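Long-range contact in diaminopimelate decarboxylase (Phaeodactylum tricornutum, PDB 7JPJ), which probably decarboxylates diaminopimelate to lysine with the help of pyridoxal 5'-phosphate and works as an obligate dimer: residues V285-K298 / A381-A394. Numbering follows the deposited sequence.
Sequences VAMAGALVSKVQDK and AAVGDILVMDGSGA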
loop_
_atom_site.group_PDB
_atom_site.type_symbol
_atom_site.label_atom_id
_atom_site.label_comp_id
_atom_site.label_asym_id
_atom_site.label_seq_id
_atom_site.Cartn_x
_atom_site.Cartn_y
_atom_site.Cartn_z
ATOM N N VAL A 285 -6.139 15.782 10.456
ATOM C CA VAL A 285 -4.713 15.473 10.499
ATOM C C VAL A 285 -4.023 15.664 9.151
ATOM O O VAL A 285 -2.788 15.653 9.079
ATOM C CB VAL A 285 -4.484 14.037 11.011
ATOM C CG1 VAL A 285 -4.927 13.903 12.460
ATOM C CG2 VAL A 285 -5.210 13.032 10.131
ATOM N N ALA A 286 -4.796 15.835 8.075
ATOM C CA ALA A 286 -4.220 15.898 6.733
ATOM C C ALA A 286 -3.159 16.985 6.600
ATOM O O ALA A 286 -1.981 16.680 6.385
ATOM C CB ALA A 286 -5.308 16.123 5.682
ATOM N N MET A 287 -3.561 18.251 6.723
ATOM C CA MET A 287 -2.622 19.363 6.597
ATOM C C MET A 287 -1.680 19.483 7.784
ATOM O O MET A 287 -0.788 20.335 7.753
ATOM C CB MET A 287 -3.379 20.681 6.419
ATOM C CG MET A 287 -4.325 20.707 5.230
ATOM S SD MET A 287 -3.598 20.150 3.675
ATOM C CE MET A 287 -2.153 21.203 3.552
ATOM N N ALA A 288 -1.854 18.670 8.821
ATOM C CA ALA A 288 -0.999 18.737 9.996
ATOM C C ALA A 288 0.264 17.902 9.863
ATOM O O ALA A 288 1.135 17.984 10.735
ATOM C CB ALA A 288 -1.774 18.294 11.242
ATOM N N GLY A 289 0.391 17.115 8.802
ATOM C CA GLY A 289 1.539 16.250 8.634
ATOM C C GLY A 289 2.206 16.472 7.293
ATOM O O GLY A 289 1.567 16.850 6.313
ATOM N N ALA A 290 3.513 16.223 7.265
ATOM C CA ALA A 290 4.299 16.453 6.063
ATOM C C ALA A 290 5.437 15.450 5.990
ATOM O O ALA A 290 6.105 15.183 6.993
ATOM C CB ALA A 290 4.860 17.879 6.024
ATOM N N LEU A 291 5.651 14.900 4.796
ATOM C CA LEU A 291 6.798 14.039 4.545
ATOM C C LEU A 291 8.016 14.894 4.216
ATOM O O LEU A 291 7.956 15.769 3.345
ATOM C CB LEU A 291 6.504 13.068 3.401
ATOM C CG LEU A 291 7.686 12.230 2.904
ATOM C CD1 LEU A 291 8.086 11.181 3.933
ATOM C CD2 LEU A 291 7.377 11.586 1.564
ATOM N N VAL A 292 9.118 14.643 4.917
ATOM C CA VAL A 292 10.358 15.393 4.752
ATOM C C VAL A 292 11.418 14.422 4.252
ATOM O O VAL A 292 11.810 13.495 4.973
ATOM C CB VAL A 292 10.797 16.068 6.057
ATOM C CG1 VAL A 292 12.015 16.939 5.821
ATOM C CG2 VAL A 292 9.658 16.885 6.638
ATOM N N SER A 293 11.883 14.629 3.023
ATOM C CA SER A 293 12.878 13.766 2.403
ATOM C C SER A 293 13.966 14.614 1.760
ATOM O O SER A 293 13.862 15.841 1.670
ATOM C CB SER A 293 12.244 12.840 1.356
ATOM O OG SER A 293 11.797 13.579 0.232
ATOM N N LYS A 294 15.019 13.943 1.303
ATOM C CA LYS A 294 16.132 14.593 0.633
ATOM C C LYS A 294 16.216 14.123 -0.812
ATOM O O LYS A 294 15.857 12.987 -1.139
ATOM C CB LYS A 294 17.461 14.319 1.353
ATOM C CG LYS A 294 17.915 15.471 2.245
ATOM C CD LYS A 294 19.157 15.124 3.063
ATOM C CE LYS A 294 19.003 15.552 4.522
ATOM N NZ LYS A 294 19.638 16.875 4.799
ATOM N N VAL A 295 16.685 15.019 -1.679
ATOM C CA VAL A 295 16.943 14.698 -3.079
ATOM C C VAL A 295 18.297 13.995 -3.132
ATOM O O VAL A 295 19.346 14.636 -3.040
ATOM C CB VAL A 295 16.912 15.943 -3.967
ATOM C CG1 VAL A 295 17.008 15.551 -5.433
ATOM C CG2 VAL A 295 15.648 16.748 -3.706
ATOM N N GLN A 296 18.281 12.672 -3.271
ATOM C CA GLN A 296 19.509 11.888 -3.277
ATOM C C GLN A 296 20.089 11.688 -4.670
ATOM O O GLN A 296 21.232 11.229 -4.783
ATOM C CB GLN A 296 19.269 10.523 -2.621
ATOM C CG GLN A 296 18.079 9.763 -3.177
ATOM C CD GLN A 296 18.484 8.579 -4.035
ATOM O OE1 GLN A 296 19.669 8.332 -4.257
ATOM N NE2 GLN A 296 17.495 7.842 -4.527
ATOM N N ASP A 297 19.347 12.020 -5.725
ATOM C CA ASP A 297 19.852 11.876 -7.084
ATOM C C ASP A 297 18.995 12.706 -8.031
ATOM O O ASP A 297 17.825 12.978 -7.755
ATOM C CB ASP A 297 19.866 10.410 -7.529
ATOM C CG ASP A 297 20.865 10.147 -8.641
ATOM O OD1 ASP A 297 21.458 11.112 -9.166
ATOM O OD2 ASP A 297 21.058 8.967 -8.991
ATOM N N LYS A 298 19.598 13.098 -9.153
ATOM C CA LYS A 298 18.933 13.906 -10.170
ATOM C C LYS A 298 19.424 13.458 -11.540
ATOM O O LYS A 298 20.616 13.575 -11.838
ATOM C CB LYS A 298 19.213 15.397 -9.949
ATOM C CG LYS A 298 18.465 16.332 -10.881
ATOM C CD LYS A 298 18.839 17.782 -10.612
ATOM C CE LYS A 298 18.123 18.727 -11.565
ATOM N NZ LYS A 298 18.451 20.157 -11.296
ATOM N N ALA A 381 16.630 22.338 -7.583
ATOM C CA ALA A 381 17.117 21.494 -6.504
ATOM C C ALA A 381 18.470 20.906 -6.869
ATOM O O ALA A 381 18.628 20.318 -7.945
ATOM C CB ALA A 381 16.122 20.374 -6.192
ATOM N N ALA A 382 19.440 21.082 -5.982
ATOM C CA ALA A 382 20.682 20.335 -6.039
ATOM C C ALA A 382 20.561 19.082 -5.181
ATOM O O ALA A 382 19.667 18.960 -4.339
ATOM C CB ALA A 382 21.856 21.190 -5.566
ATOM N N VAL A 383 21.471 18.137 -5.410
ATOM C CA VAL A 383 21.493 16.926 -4.602
ATOM C C VAL A 383 21.838 17.296 -3.167
ATOM O O VAL A 383 22.848 17.966 -2.906
ATOM C CB VAL A 383 22.486 15.908 -5.180
ATOM C CG1 VAL A 383 22.655 14.733 -4.230
ATOM C CG2 VAL A 383 22.013 15.433 -6.547
ATOM N N GLY A 384 20.992 16.875 -2.231
ATOM C CA GLY A 384 21.103 17.257 -0.838
ATOM C C GLY A 384 20.022 18.204 -0.370
ATOM O O GLY A 384 19.898 18.427 0.842
ATOM N N ASP A 385 19.239 18.773 -1.282
ATOM C CA ASP A 385 18.157 19.661 -0.895
ATOM C C ASP A 385 16.976 18.858 -0.359
ATOM O O ASP A 385 16.798 17.676 -0.666
ATOM C CB ASP A 385 17.715 20.523 -2.079
ATOM C CG ASP A 385 18.719 21.609 -2.415
ATOM O OD1 ASP A 385 19.507 21.991 -1.525
ATOM O OD2 ASP A 385 18.722 22.077 -3.573
ATOM N N ILE A 386 16.162 19.521 0.451
ATOM C CA ILE A 386 15.035 18.885 1.121
ATOM C C ILE A 386 13.785 19.058 0.270
ATOM O O ILE A 386 13.487 20.166 -0.191
ATOM C CB ILE A 386 14.830 19.479 2.524
ATOM C CG1 ILE A 386 16.099 19.310 3.359
ATOM C CG2 ILE A 386 13.631 18.847 3.206
ATOM C CD1 ILE A 386 16.145 20.200 4.579
ATOM N N LEU A 387 13.058 17.965 0.055
ATOM C CA LEU A 387 11.742 18.002 -0.568
ATOM C C LEU A 387 10.695 17.729 0.503
ATOM O O LEU A 387 10.840 16.789 1.290
ATOM C CB LEU A 387 11.630 16.978 -1.701
ATOM C CG LEU A 387 10.397 17.115 -2.602
ATOM C CD1 LEU A 387 10.758 16.864 -4.057
ATOM C CD2 LEU A 387 9.277 16.179 -2.163
ATOM N N VAL A 388 9.652 18.552 0.538
ATOM C CA VAL A 388 8.615 18.461 1.559
ATOM C C VAL A 388 7.279 18.235 0.867
ATOM O O VAL A 388 6.824 19.085 0.091
ATOM C CB VAL A 388 8.567 19.718 2.442
ATOM C CG1 VAL A 388 7.358 19.671 3.364
ATOM C CG2 VAL A 388 9.850 19.851 3.245
ATOM N N MET A 389 6.652 17.096 1.147
ATOM C CA MET A 389 5.322 16.781 0.639
ATOM C C MET A 389 4.318 17.070 1.747
ATOM O O MET A 389 4.255 16.341 2.743
ATOM C CB MET A 389 5.233 15.326 0.185
ATOM C CG MET A 389 5.373 15.132 -1.316
ATOM S SD MET A 389 5.235 13.401 -1.827
ATOM C CE MET A 389 3.673 13.423 -2.704
ATOM N N ASP A 390 3.541 18.135 1.576
ATOM C CA ASP A 390 2.572 18.548 2.579
ATOM C C ASP A 390 1.255 17.797 2.393
ATOM O O ASP A 390 1.050 17.073 1.416
ATOM C CB ASP A 390 2.349 20.058 2.512
ATOM C CG ASP A 390 3.444 20.839 3.213
ATOM O OD1 ASP A 390 3.821 20.453 4.340
ATOM O OD2 ASP A 390 3.928 21.836 2.639
ATOM N N GLY A 391 0.354 17.980 3.358
ATOM C CA GLY A 391 -0.907 17.257 3.349
ATOM C C GLY A 391 -0.749 15.762 3.494
ATOM O O GLY A 391 -1.608 15.003 3.030
ATOM N N SER A 392 0.333 15.315 4.131
ATOM C CA SER A 392 0.658 13.899 4.237
ATOM C C SER A 392 0.460 13.369 5.654
ATOM O O SER A 392 1.130 12.420 6.066
ATOM C CB SER A 392 2.090 13.651 3.770
ATOM O OG SER A 392 2.267 14.086 2.433
ATOM N N GLY A 393 -0.451 13.976 6.411
ATOM C CA GLY A 393 -0.749 13.536 7.755
ATOM C C GLY A 393 -1.922 12.592 7.878
ATOM O O GLY A 393 -2.214 12.113 8.979
ATOM N N ALA A 394 -2.607 12.307 6.773
ATOM C CA ALA A 394 -3.767 11.428 6.764
ATOM C C ALA A 394 -3.562 10.337 5.727
ATOM O O ALA A 394 -3.276 10.630 4.560
ATOM C CB ALA A 394 -5.051 12.209 6.467
HETATM O O HOH W 1 0.693 19.797 5.412
#
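An antiparallel strand pair in the C-terminal beta domain of this fold-type III PLP enzyme joins L291-K294 to I386-M389; the N-to-C directions of strands 289-298 and 386-390 differ by 143°. L291 and M389 form a hydrogen-bonded pair, with L291 N to M389 O and M389 N to L291 O both 2.9 Å. S293 and L387 form the next, where S293 N meets L387 O almost straight (173° at the hydrogen). Beyond the pairs, V295 N donates to D385 O, and V295 O accepts G384 N from the type II turn A382-D385.

Side chains alternate between the faces. On one, V292 CG1, anti to the backbone N (chi1 -175°), touches I386 CG2 at 3.6 Å, the side chains lying oblique; on the other, the CB atoms of L291 and M389 lie 4.1 Å apart.

At the far end, G289 O takes S392 N from above its carbonyl plane, while A286 O takes G393 N at 3.1 Å on a lone pair. A water accepts G391 N at 2.8 Å and lies within reach of M287 O and G289 O. G391 O accepts R243 NE, of the D-lysine pocket, and the A286 side chain lies about 7 Å from the bound D-lysine, placing this end beside the ligand site.

Strand 289-300 also pairs with strands 29-33 and 308-312, strand 331-334 flanks 386-390, and D297 reaches S124 of the second subunit.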